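Local coordinates for protein inulin fructotransferase (Bacillus sp. snu-7, PDB 2INV) that cleaves inulin by intramolecular fructosyl transfer, releasing the terminal di-fructose unit as a cyclic dianhydride, at residues 26-29 / 30-34; 36-39 / 40-44; 67-70 / 71-75; 218-221 / 222-225. One frame throughout, in Å; residues are numbered along the deposited sequence.

Contact 1 (26-29 / 30-34); sequences PEVT and AQSDI
The flat peptide group of T29 meets D33 at its carbonyl oxygen. D33 N donates to T29 O at 2.9 Å, a nearly straight bond. S32 N approaches the same oxygen, but that bond is weak and bent. The flat carboxylate of D33 turns to other partners. OD2 is hydrogen-bonded to the hydroxyl of T71, and OD1 takes the backbone N of H70. OD1 also has weak bonds from the N-H groups of G35 and A36.

T29 is the N-cap of helix 30-48. Its chi1 of 59° places OG1 between its own backbone N and carbonyl carbon, facing the first turn. There OG1 accepts from S32 N at 3.4 Å, a weak bond with a fairly straight N-H. S32 answers in the other direction: T29 N gives a weak bond to S32 OG at 3.3 Å. The pair makes a capping box, each hydroxyl accepting from the other residue's backbone N-H.

Just before the cap, V28 is the centre of an inverse gamma turn, closed weakly from T29 N to E27 O. The side chains of V28 and D33 run alongside each other. V28 CG1 lies 4.0 Å from D33 CB, so the methyl rests on the aliphatic part of the aspartate.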
ATOM      1  N   PRO A  26      14.957 -38.103 -15.630  1.00 26.34           N
ATOM      2  CA  PRO A  26      16.021 -37.155 -15.957  1.00 25.76           C
ATOM      3  C   PRO A  26      15.817 -36.090 -17.042  1.00 24.83           C
ATOM      4  O   PRO A  26      16.357 -34.994 -16.907  1.00 26.21           O
ATOM      5  CB  PRO A  26      17.196 -38.078 -16.248  1.00 26.01           C
ATOM      6  CG  PRO A  26      17.049 -39.063 -15.124  1.00 26.93           C
ATOM      7  CD  PRO A  26      15.550 -39.366 -15.141  1.00 27.32           C
ATOM      8  N   GLU A  27      15.086 -36.360 -18.123  1.00 23.92           N
ATOM      9  CA  GLU A  27      14.949 -35.282 -19.109  1.00 22.51           C
ATOM     10  C   GLU A  27      13.632 -34.501 -18.989  1.00 21.61           C
ATOM     11  O   GLU A  27      13.292 -33.709 -19.867  1.00 20.79           O
ATOM     12  CB  GLU A  27      15.145 -35.791 -20.547  1.00 22.74           C
ATOM     13  CG  GLU A  27      16.612 -35.733 -21.030  1.00 24.31           C
ATOM     14  CD  GLU A  27      16.925 -36.713 -22.167  1.00 23.20           C
ATOM     15  OE1 GLU A  27      16.434 -37.859 -22.126  1.00 24.35           O
ATOM     16  OE2 GLU A  27      17.650 -36.341 -23.116  1.00 25.37           O
ATOM     17  N   VAL A  28      12.905 -34.712 -17.892  1.00 20.03           N
ATOM     18  CA  VAL A  28      11.669 -33.975 -17.642  1.00 20.17           C
ATOM     19  C   VAL A  28      12.118 -32.759 -16.822  1.00 18.97           C
ATOM     20  O   VAL A  28      12.137 -32.796 -15.588  1.00 19.17           O
ATOM     21  CB  VAL A  28      10.645 -34.805 -16.822  1.00 19.70           C
ATOM     22  CG1 VAL A  28       9.437 -33.932 -16.470  1.00 21.73           C
ATOM     23  CG2 VAL A  28      10.194 -36.012 -17.627  1.00 21.83           C
ATOM     24  N   THR A  29      12.483 -31.694 -17.538  1.00 18.06           N
ATOM     25  CA  THR A  29      12.973 -30.441 -16.968  1.00 15.68           C
ATOM     26  C   THR A  29      11.893 -29.409 -16.675  1.00 15.60           C
ATOM     27  O   THR A  29      10.720 -29.619 -16.962  1.00 14.68           O
ATOM     28  CB  THR A  29      13.956 -29.782 -17.937  1.00 16.55           C
ATOM     29  OG1 THR A  29      13.282 -29.530 -19.177  1.00 16.62           O
ATOM     30  CG2 THR A  29      15.154 -30.684 -18.190  1.00 18.87           C
ATOM     31  N   ALA A  30      12.309 -28.274 -16.120  1.00 14.44           N
ATOM     32  CA  ALA A  30      11.373 -27.202 -15.820  1.00 14.88           C
ATOM     33  C   ALA A  30      10.798 -26.692 -17.138  1.00 15.20           C
ATOM     34  O   ALA A  30       9.646 -26.266 -17.194  1.00 16.68           O
ATOM     35  CB  ALA A  30      12.075 -26.070 -15.078  1.00 14.51           C
ATOM     36  N   GLN A  31      11.602 -26.746 -18.199  1.00 15.32           N
ATOM     37  CA  GLN A  31      11.153 -26.287 -19.511  1.00 16.08           C
ATOM     38  C   GLN A  31      10.030 -27.140 -20.099  1.00 14.76           C
ATOM     39  O   GLN A  31       9.078 -26.609 -20.667  1.00 13.26           O
ATOM     40  CB  GLN A  31      12.326 -26.245 -20.501  1.00 19.73           C
ATOM     41  CG  GLN A  31      13.343 -25.139 -20.241  1.00 24.46           C
ATOM     42  CD  GLN A  31      14.325 -24.988 -21.382  1.00 27.76           C
ATOM     43  OE1 GLN A  31      13.933 -24.891 -22.553  1.00 29.66           O
ATOM     44  NE2 GLN A  31      15.612 -24.966 -21.051  1.00 28.74           N
ATOM     45  N   SER A  32      10.142 -28.460 -19.971  1.00 13.64           N
ATOM     46  CA  SER A  32       9.122 -29.353 -20.519  1.00 14.25           C
ATOM     47  C   SER A  32       7.927 -29.547 -19.574  1.00 13.94           C
ATOM     48  O   SER A  32       6.790 -29.639 -20.030  1.00 13.05           O
ATOM     49  CB  SER A  32       9.729 -30.712 -20.894  1.00 15.80           C
ATOM     50  OG  SER A  32      10.075 -31.467 -19.751  1.00 16.29           O
ATOM     51  N   ASP A  33       8.182 -29.628 -18.270  1.00 13.00           N
ATOM     52  CA  ASP A  33       7.104 -29.763 -17.293  1.00 13.02           C
ATOM     53  C   ASP A  33       7.568 -29.310 -15.915  1.00 12.84           C
ATOM     54  O   ASP A  33       7.944 -30.124 -15.076  1.00 12.84           O
ATOM     55  CB  ASP A  33       6.605 -31.204 -17.207  1.00 12.99           C
ATOM     56  CG  ASP A  33       5.238 -31.305 -16.536  1.00 13.28           C
ATOM     57  OD1 ASP A  33       4.742 -30.267 -16.036  1.00 11.45           O
ATOM     58  OD2 ASP A  33       4.652 -32.412 -16.502  1.00 13.37           O
ATOM     59  N   ILE A  34       7.540 -28.003 -15.691  1.00 13.06           N
ATOM     60  CA  ILE A  34       7.952 -27.452 -14.410  1.00 12.42           C
ATOM     61  C   ILE A  34       7.022 -27.965 -13.321  1.00 12.85           C
ATOM     62  O   ILE A  34       7.361 -27.968 -12.148  1.00 13.50           O
ATOM     63  CB  ILE A  34       7.938 -25.900 -14.425  1.00 11.67           C
ATOM     64  CG1 ILE A  34       8.586 -25.365 -13.142  1.00 10.94           C
ATOM     65  CG2 ILE A  34       6.514 -25.393 -14.564  1.00 10.46           C
ATOM     66  CD1 ILE A  34       8.955 -23.901 -13.206  1.00 12.00           C
TER

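Contact 2 (36-39 / 40-44); sequences AVIN and DIIAD
Four successive backbone bonds join 36-39 to 40-44, each from a carbonyl to the N-H four residues on. They run from A36 O to D40 N, V37 O to I41 N, I38 O to I42 N and N39 O to A43 N. The straightest is I42 N to I38 O, 2.9 Å at 172°. This is plain alpha-helix in the middle of helix 30-48, which packs at the N-terminal end of the right-handed parallel beta-helix. Such an end helix is consistent with a cap over the coils.

The buried side of the helix is apolar. V37 and I41 lie side by side, with V37 CG1 4.2 Å from I41 CD1. I38 and I42 cross at a slant. I38 and I41 rest on I60 of strand 58-62, and I38 and I42 on V73 of strand 73-75.

D40 OD2 accepts from W20 NE1. N39 uses both ends of its amide: ND2 donates to Q72 O and OD1 accepts from V74 N.

I42 CG1 stands anti to its own carbonyl carbon (chi1 -65°). That folds it back along the helix to 3.4 Å from I38 O, and the extended chain then brings I42 CD1 to 4.1 Å from I38 CG2.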
ATOM      1  N   ALA A  36       5.962 -31.089 -13.024  1.00 13.07           N
ATOM      2  CA  ALA A  36       6.552 -32.342 -12.577  1.00 12.81           C
ATOM      3  C   ALA A  36       7.737 -32.075 -11.662  1.00 12.32           C
ATOM      4  O   ALA A  36       7.912 -32.751 -10.642  1.00 13.10           O
ATOM      5  CB  ALA A  36       6.993 -33.171 -13.782  1.00 11.25           C
ATOM      6  N   VAL A  37       8.546 -31.087 -12.040  1.00 11.60           N
ATOM      7  CA  VAL A  37       9.729 -30.699 -11.285  1.00 12.50           C
ATOM      8  C   VAL A  37       9.394 -30.233  -9.880  1.00 12.58           C
ATOM      9  O   VAL A  37       9.990 -30.697  -8.907  1.00 11.73           O
ATOM     10  CB  VAL A  37      10.489 -29.567 -12.008  1.00 12.25           C
ATOM     11  CG1 VAL A  37      11.726 -29.178 -11.228  1.00 12.55           C
ATOM     12  CG2 VAL A  37      10.859 -30.016 -13.413  1.00 13.20           C
ATOM     13  N   ILE A  38       8.443 -29.313  -9.770  1.00 13.29           N
ATOM     14  CA  ILE A  38       8.065 -28.797  -8.465  1.00 12.79           C
ATOM     15  C   ILE A  38       7.447 -29.893  -7.602  1.00 13.26           C
ATOM     16  O   ILE A  38       7.721 -29.966  -6.405  1.00 12.90           O
ATOM     17  CB  ILE A  38       7.097 -27.607  -8.590  1.00 13.75           C
ATOM     18  CG1 ILE A  38       7.767 -26.503  -9.411  1.00 13.82           C
ATOM     19  CG2 ILE A  38       6.730 -27.082  -7.212  1.00 13.52           C
ATOM     20  CD1 ILE A  38       6.890 -25.297  -9.671  1.00 14.76           C
ATOM     21  N   ASN A  39       6.626 -30.756  -8.192  1.00 12.57           N
ATOM     22  CA  ASN A  39       6.045 -31.825  -7.392  1.00 13.81           C
ATOM     23  C   ASN A  39       7.154 -32.719  -6.829  1.00 14.80           C
ATOM     24  O   ASN A  39       7.057 -33.178  -5.691  1.00 14.89           O
ATOM     25  CB  ASN A  39       5.048 -32.655  -8.205  1.00 14.14           C
ATOM     26  CG  ASN A  39       3.678 -31.994  -8.300  1.00 14.52           C
ATOM     27  OD1 ASN A  39       3.209 -31.372  -7.346  1.00 15.26           O
ATOM     28  ND2 ASN A  39       3.024 -32.139  -9.452  1.00 15.30           N
ATOM     29  N   ASP A  40       8.218 -32.947  -7.602  1.00 15.29           N
ATOM     30  CA  ASP A  40       9.307 -33.779  -7.097  1.00 15.05           C
ATOM     31  C   ASP A  40      10.066 -33.027  -6.012  1.00 15.12           C
ATOM     32  O   ASP A  40      10.576 -33.647  -5.078  1.00 14.59           O
ATOM     33  CB  ASP A  40      10.278 -34.194  -8.208  1.00 16.63           C
ATOM     34  CG  ASP A  40      11.236 -35.295  -7.762  1.00 16.85           C
ATOM     35  OD1 ASP A  40      10.768 -36.409  -7.447  1.00 17.35           O
ATOM     36  OD2 ASP A  40      12.458 -35.047  -7.724  1.00 17.66           O
ATOM     37  N   ILE A  41      10.149 -31.701  -6.123  1.00 14.31           N
ATOM     38  CA  ILE A  41      10.840 -30.938  -5.089  1.00 14.72           C
ATOM     39  C   ILE A  41      10.045 -31.014  -3.791  1.00 13.84           C
ATOM     40  O   ILE A  41      10.602 -31.279  -2.736  1.00 13.78           O
ATOM     41  CB  ILE A  41      11.032 -29.453  -5.477  1.00 14.34           C
ATOM     42  CG1 ILE A  41      12.107 -29.329  -6.560  1.00 14.83           C
ATOM     43  CG2 ILE A  41      11.444 -28.654  -4.249  1.00 15.17           C
ATOM     44  CD1 ILE A  41      12.151 -27.973  -7.232  1.00 14.57           C
ATOM     45  N   ILE A  42       8.738 -30.785  -3.870  1.00 14.48           N
ATOM     46  CA  ILE A  42       7.899 -30.850  -2.675  1.00 14.71           C
ATOM     47  C   ILE A  42       8.006 -32.242  -2.068  1.00 15.12           C
ATOM     48  O   ILE A  42       7.949 -32.400  -0.847  1.00 14.89           O
ATOM     49  CB  ILE A  42       6.413 -30.566  -2.985  1.00 14.77           C
ATOM     50  CG1 ILE A  42       6.247 -29.123  -3.456  1.00 15.45           C
ATOM     51  CG2 ILE A  42       5.568 -30.797  -1.726  1.00 16.52           C
ATOM     52  CD1 ILE A  42       4.855 -28.790  -3.957  1.00 16.28           C
ATOM     53  N   ALA A  43       8.169 -33.251  -2.921  1.00 14.63           N
ATOM     54  CA  ALA A  43       8.295 -34.618  -2.449  1.00 14.86           C
ATOM     55  C   ALA A  43       9.602 -34.761  -1.673  1.00 14.49           C
ATOM     56  O   ALA A  43       9.674 -35.523  -0.716  1.00 15.40           O
ATOM     57  CB  ALA A  43       8.259 -35.589  -3.626  1.00 15.00           C
ATOM     58  N   ASP A  44      10.631 -34.020  -2.075  1.00 13.96           N
ATOM     59  CA  ASP A  44      11.913 -34.094  -1.381  1.00 14.02           C
ATOM     60  C   ASP A  44      11.847 -33.354  -0.052  1.00 14.71           C
ATOM     61  O   ASP A  44      12.523 -33.726   0.905  1.00 14.81           O
ATOM     62  CB  ASP A  44      13.041 -33.492  -2.222  1.00 14.00           C
ATOM     63  CG  ASP A  44      14.396 -33.598  -1.531  1.00 14.94           C
ATOM     64  OD1 ASP A  44      14.938 -34.722  -1.434  1.00 16.01           O
ATOM     65  OD2 ASP A  44      14.910 -32.556  -1.070  1.00 16.95           O
TER

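Contact 3 (67-70 / 71-75); sequences YDLH and TQVVV
L69 and V73 make the apolar part of this contact. L69 CD1 lies 4.2 Å from V73 CG2, a methyl-to-methyl touch across the bend between strands 65-69 and 73-75. The chi1 of L69 is -172°, with CG beside the carbonyl carbon, and this carries the branch forward along the chain toward V73. The two side chains belong to the buried side of the bend. I34 of helix 30-48 packs on L69, and F125 packs on V73.

The second kind of contact is a methyl against a carbonyl. L69 CD2 comes to 3.4 Å from T71 O, and L69 CG is 3.7 Å from the same oxygen. The leucine thus sits in the hollow of the bend, against the backbone two residues further on. If an alanine stood here, V73 CG2 and the carbonyl of T71 would probably lose their neighbour, and a gap would be likely to open beside I34.

Polar bonding leads outward. No hydrogen bond links 67-70 with 71-75. H70 breaks the strand with a psi of -38°. On the strand before it, the backbones of Y67 and L69 are hydrogen-bonded to R114 of the parallel strand 111-115. D68 OD1 forms a salt bridge with R114 NE.

The bend is a corner in the first part of the beta-helix. Within it the two segments share no hydrogen bond, only packing of the leucine on V73 and on the T71 carbonyl, so its shape probably depends on the neighbouring strands and helix as well as on the leucine.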
ATOM      1  N   TYR A  67       8.808 -21.645 -19.208  1.00 13.84           N
ATOM      2  CA  TYR A  67       8.575 -22.989 -18.676  1.00 14.18           C
ATOM      3  C   TYR A  67       7.145 -23.476 -18.925  1.00 14.77           C
ATOM      4  O   TYR A  67       6.181 -22.764 -18.642  1.00 15.79           O
ATOM      5  CB  TYR A  67       8.830 -23.013 -17.165  1.00 13.61           C
ATOM      6  CG  TYR A  67      10.126 -22.371 -16.742  1.00 13.91           C
ATOM      7  CD1 TYR A  67      11.334 -23.055 -16.842  1.00 14.93           C
ATOM      8  CD2 TYR A  67      10.144 -21.071 -16.243  1.00 14.64           C
ATOM      9  CE1 TYR A  67      12.534 -22.458 -16.456  1.00 15.61           C
ATOM     10  CE2 TYR A  67      11.333 -20.464 -15.853  1.00 15.58           C
ATOM     11  CZ  TYR A  67      12.523 -21.162 -15.961  1.00 16.24           C
ATOM     12  OH  TYR A  67      13.696 -20.563 -15.580  1.00 18.94           O
ATOM     13  N   ASP A  68       7.019 -24.695 -19.445  1.00 14.32           N
ATOM     14  CA  ASP A  68       5.717 -25.313 -19.720  1.00 13.70           C
ATOM     15  C   ASP A  68       5.243 -26.122 -18.516  1.00 13.59           C
ATOM     16  O   ASP A  68       6.014 -26.896 -17.947  1.00 13.04           O
ATOM     17  CB  ASP A  68       5.804 -26.278 -20.907  1.00 15.26           C
ATOM     18  CG  ASP A  68       5.746 -25.583 -22.255  1.00 15.92           C
ATOM     19  OD1 ASP A  68       5.687 -24.336 -22.300  1.00 14.49           O
ATOM     20  OD2 ASP A  68       5.735 -26.304 -23.278  1.00 17.79           O
ATOM     21  N   LEU A  69       3.983 -25.954 -18.128  1.00 12.30           N
ATOM     22  CA  LEU A  69       3.455 -26.727 -17.011  1.00 13.35           C
ATOM     23  C   LEU A  69       2.324 -27.617 -17.511  1.00 13.80           C
ATOM     24  O   LEU A  69       1.244 -27.127 -17.868  1.00 14.13           O
ATOM     25  CB  LEU A  69       2.934 -25.819 -15.888  1.00 12.32           C
ATOM     26  CG  LEU A  69       2.529 -26.549 -14.596  1.00 12.19           C
ATOM     27  CD1 LEU A  69       2.889 -25.694 -13.400  1.00 11.00           C
ATOM     28  CD2 LEU A  69       1.042 -26.875 -14.601  1.00 11.66           C
ATOM     29  N   HIS A  70       2.583 -28.920 -17.553  1.00 13.91           N
ATOM     30  CA  HIS A  70       1.583 -29.874 -17.994  1.00 13.86           C
ATOM     31  C   HIS A  70       0.975 -30.535 -16.746  1.00 13.77           C
ATOM     32  O   HIS A  70      -0.228 -30.780 -16.699  1.00 13.70           O
ATOM     33  CB  HIS A  70       2.225 -30.933 -18.908  1.00 14.69           C
ATOM     34  CG  HIS A  70       2.497 -30.462 -20.305  1.00 14.64           C
ATOM     35  ND1 HIS A  70       1.552 -30.502 -21.308  1.00 13.60           N
ATOM     36  CD2 HIS A  70       3.624 -29.968 -20.876  1.00 15.34           C
ATOM     37  CE1 HIS A  70       2.083 -30.057 -22.433  1.00 15.03           C
ATOM     38  NE2 HIS A  70       3.339 -29.726 -22.198  1.00 16.31           N
ATOM     39  N   THR A  71       1.803 -30.796 -15.731  1.00 14.11           N
ATOM     40  CA  THR A  71       1.350 -31.443 -14.493  1.00 14.19           C
ATOM     41  C   THR A  71       1.010 -30.498 -13.334  1.00 13.87           C
ATOM     42  O   THR A  71       1.851 -29.727 -12.872  1.00 12.39           O
ATOM     43  CB  THR A  71       2.401 -32.440 -13.974  1.00 15.02           C
ATOM     44  OG1 THR A  71       2.697 -33.399 -14.995  1.00 15.31           O
ATOM     45  CG2 THR A  71       1.864 -33.181 -12.752  1.00 15.68           C
ATOM     46  N   GLN A  72      -0.222 -30.607 -12.843  1.00 13.91           N
ATOM     47  CA  GLN A  72      -0.717 -29.786 -11.733  1.00 14.36           C
ATOM     48  C   GLN A  72       0.105 -29.962 -10.463  1.00 14.67           C
ATOM     49  O   GLN A  72       0.369 -31.093 -10.036  1.00 14.32           O
ATOM     50  CB  GLN A  72      -2.182 -30.136 -11.429  1.00 14.45           C
ATOM     51  CG  GLN A  72      -2.716 -29.552 -10.116  1.00 15.40           C
ATOM     52  CD  GLN A  72      -4.036 -30.160  -9.694  1.00 16.21           C
ATOM     53  OE1 GLN A  72      -4.078 -31.248  -9.107  1.00 17.40           O
ATOM     54  NE2 GLN A  72      -5.130 -29.461  -9.996  1.00 17.59           N
ATOM     55  N   VAL A  73       0.498 -28.846  -9.855  1.00 14.25           N
ATOM     56  CA  VAL A  73       1.292 -28.892  -8.629  1.00 14.29           C
ATOM     57  C   VAL A  73       0.413 -28.843  -7.396  1.00 13.96           C
ATOM     58  O   VAL A  73      -0.385 -27.918  -7.223  1.00 13.99           O
ATOM     59  CB  VAL A  73       2.268 -27.711  -8.528  1.00 14.75           C
ATOM     60  CG1 VAL A  73       3.029 -27.770  -7.209  1.00 15.03           C
ATOM     61  CG2 VAL A  73       3.239 -27.738  -9.692  1.00 15.14           C
ATOM     62  N   VAL A  74       0.566 -29.840  -6.536  1.00 13.11           N
ATOM     63  CA  VAL A  74      -0.205 -29.893  -5.311  1.00 13.80           C
ATOM     64  C   VAL A  74       0.707 -29.452  -4.178  1.00 13.96           C
ATOM     65  O   VAL A  74       1.708 -30.098  -3.873  1.00 14.21           O
ATOM     66  CB  VAL A  74      -0.736 -31.316  -5.072  1.00 13.34           C
ATOM     67  CG1 VAL A  74      -1.376 -31.419  -3.707  1.00 14.58           C
ATOM     68  CG2 VAL A  74      -1.757 -31.657  -6.154  1.00 14.45           C
ATOM     69  N   VAL A  75       0.362 -28.319  -3.584  1.00 13.61           N
ATOM     70  CA  VAL A  75       1.134 -27.753  -2.496  1.00 13.67           C
ATOM     71  C   VAL A  75       0.488 -28.094  -1.174  1.00 14.00           C
ATOM     72  O   VAL A  75      -0.599 -27.624  -0.848  1.00 14.27           O
ATOM     73  CB  VAL A  75       1.253 -26.221  -2.640  1.00 13.99           C
ATOM     74  CG1 VAL A  75       2.050 -25.647  -1.482  1.00 13.27           C
ATOM     75  CG2 VAL A  75       1.915 -25.887  -3.968  1.00 13.94           C
TER

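Contact 4 (218-221 / 222-225); sequences TIVS and GNHM
N223 reaches back over the bend to S221 and V220. Its CB is 4.2 Å from S221 O. CG, anti to the carbonyl carbon of N223 (chi1 -54°), comes nearer, 3.3 Å from the same oxygen. At the tip, ND2 lies 2.8 Å from S221 O, but the angle is too poor for a hydrogen bond. ND2 donates instead to V197 O. It also touches V220 CG1 at 3.7 Å, the two side chains crossing at about a right angle. OD1 accepts from N200 ND2.

N200, N223 and N247 follow one another on successive coils, consistent with the asparagine stack known in parallel beta-helices of the pectate lyase-like group. N247 bonds to the backbone: its OD1 accepts from N223 N and its ND2 donates to V220 O.

Beyond the amide, V220 CG1 meets CE of the selenomethionine M225 at 3.8 Å, again with side chains at about a right angle. G222 makes the bend itself, with a phi of 57°. A CB there would clash with S221 O.

With an alanine in place of N223, N200 ND2 would probably lose its acceptor and V197 O its donor, leaving buried polar groups without mates.

Both ends of the buried amide are bonded to the coil before. The bend is therefore fixed by links between coils, while V220 and M225 close the apolar interior beside it.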
ATOM      1  N   THR A 218      -8.702 -10.068   5.839  1.00 12.74           N
ATOM      2  CA  THR A 218      -7.906 -10.224   4.641  1.00 12.16           C
ATOM      3  C   THR A 218      -7.642  -8.841   4.062  1.00 12.55           C
ATOM      4  O   THR A 218      -8.422  -7.916   4.272  1.00 10.29           O
ATOM      5  CB  THR A 218      -8.656 -11.098   3.618  1.00 12.74           C
ATOM      6  OG1 THR A 218      -8.803 -12.424   4.146  1.00 13.49           O
ATOM      7  CG2 THR A 218      -7.897 -11.157   2.305  1.00 12.51           C
ATOM      8  N   ILE A 219      -6.533  -8.703   3.345  1.00 10.68           N
ATOM      9  CA  ILE A 219      -6.174  -7.434   2.731  1.00 12.15           C
ATOM     10  C   ILE A 219      -5.894  -7.623   1.256  1.00 11.67           C
ATOM     11  O   ILE A 219      -5.130  -8.509   0.869  1.00 11.95           O
ATOM     12  CB  ILE A 219      -4.907  -6.812   3.362  1.00 12.22           C
ATOM     13  CG1 ILE A 219      -5.153  -6.450   4.830  1.00 13.20           C
ATOM     14  CG2 ILE A 219      -4.500  -5.578   2.572  1.00 12.77           C
ATOM     15  CD1 ILE A 219      -3.921  -5.939   5.535  1.00 14.16           C
ATOM     16  N   VAL A 220      -6.524  -6.787   0.443  1.00 11.22           N
ATOM     17  CA  VAL A 220      -6.337  -6.822  -0.996  1.00 11.52           C
ATOM     18  C   VAL A 220      -6.076  -5.377  -1.389  1.00 11.61           C
ATOM     19  O   VAL A 220      -7.007  -4.579  -1.499  1.00 10.75           O
ATOM     20  CB  VAL A 220      -7.599  -7.345  -1.721  1.00 12.50           C
ATOM     21  CG1 VAL A 220      -7.355  -7.397  -3.225  1.00 13.53           C
ATOM     22  CG2 VAL A 220      -7.968  -8.731  -1.211  1.00 12.27           C
ATOM     23  N   SER A 221      -4.803  -5.044  -1.577  1.00 11.83           N
ATOM     24  CA  SER A 221      -4.421  -3.683  -1.923  1.00 13.04           C
ATOM     25  C   SER A 221      -3.265  -3.590  -2.912  1.00 12.73           C
ATOM     26  O   SER A 221      -2.560  -4.572  -3.152  1.00 12.40           O
ATOM     27  CB  SER A 221      -4.052  -2.917  -0.653  1.00 14.88           C
ATOM     28  OG  SER A 221      -2.859  -3.409  -0.101  1.00 19.62           O
ATOM     29  N   GLY A 222      -3.070  -2.389  -3.452  1.00 13.10           N
ATOM     30  CA  GLY A 222      -1.993  -2.141  -4.398  1.00 13.06           C
ATOM     31  C   GLY A 222      -1.964  -3.000  -5.651  1.00 12.51           C
ATOM     32  O   GLY A 222      -0.918  -3.117  -6.297  1.00 13.89           O
ATOM     33  N   ASN A 223      -3.105  -3.580  -6.020  1.00 12.10           N
ATOM     34  CA  ASN A 223      -3.173  -4.435  -7.201  1.00 12.00           C
ATOM     35  C   ASN A 223      -3.765  -3.777  -8.451  1.00 12.00           C
ATOM     36  O   ASN A 223      -4.555  -2.834  -8.361  1.00 12.20           O
ATOM     37  CB  ASN A 223      -3.986  -5.699  -6.903  1.00 11.02           C
ATOM     38  CG  ASN A 223      -3.484  -6.452  -5.686  1.00 12.96           C
ATOM     39  OD1 ASN A 223      -2.377  -7.167  -5.848  1.00 10.85           O
ATOM     40  ND2 ASN A 223      -4.082  -6.389  -4.608  1.00 11.87           N
ATOM     41  N   HIS A 224      -3.368  -4.306  -9.611  1.00 13.27           N
ATOM     42  CA  HIS A 224      -3.820  -3.868 -10.940  1.00 12.92           C
ATOM     43  C   HIS A 224      -4.719  -4.995 -11.473  1.00 13.42           C
ATOM     44  O   HIS A 224      -4.214  -6.087 -11.735  1.00 14.25           O
ATOM     45  CB  HIS A 224      -2.628  -3.757 -11.901  1.00 13.65           C
ATOM     46  CG  HIS A 224      -1.933  -2.425 -11.909  1.00 13.04           C
ATOM     47  ND1 HIS A 224      -2.531  -1.270 -12.366  1.00 14.63           N
ATOM     48  CD2 HIS A 224      -0.656  -2.083 -11.602  1.00 12.05           C
ATOM     49  CE1 HIS A 224      -1.656  -0.278 -12.344  1.00 12.80           C
ATOM     50  NE2 HIS A 224      -0.510  -0.745 -11.886  1.00 14.78           N
HETATM   51  N   MSE A 225      -6.023  -4.777 -11.643  1.00 12.54           N
HETATM   52  CA  MSE A 225      -6.880  -5.875 -12.146  1.00 12.83           C
HETATM   53  C   MSE A 225      -7.828  -5.555 -13.305  1.00 12.08           C
HETATM   54  O   MSE A 225      -8.454  -4.489 -13.361  1.00 12.81           O
HETATM   55  CB  MSE A 225      -7.748  -6.469 -11.030  1.00 13.26           C
HETATM   56  CG  MSE A 225      -6.964  -7.091  -9.885  1.00 14.48           C
HETATM   57 SE   MSE A 225      -8.177  -7.876  -8.612  1.00 14.89          SE
HETATM   58  CE  MSE A 225      -7.340  -7.292  -6.997  1.00 15.99           C
TER

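Contacts 1, 2 and 3 cluster at the N-terminal end, their centres 10 to 11 Å apart. Contact 4 lies near the middle of the chain, with its nearest atoms about 18 Å from contact 3. Contacts 1 and 2 share helix 30-48: the first starts it with hydroxyl and carbonyl bonds, the second carries it on with regular backbone bonds. Contact 3 is the strand bend that the helix packs against. Contacts 3 and 4 are both strand bends, but their chemistry differs. The outer one has mainly a leucine in its hollow. The central one is buried and has an asparagine amide. Contacts 1 to 3 are partly open to solvent.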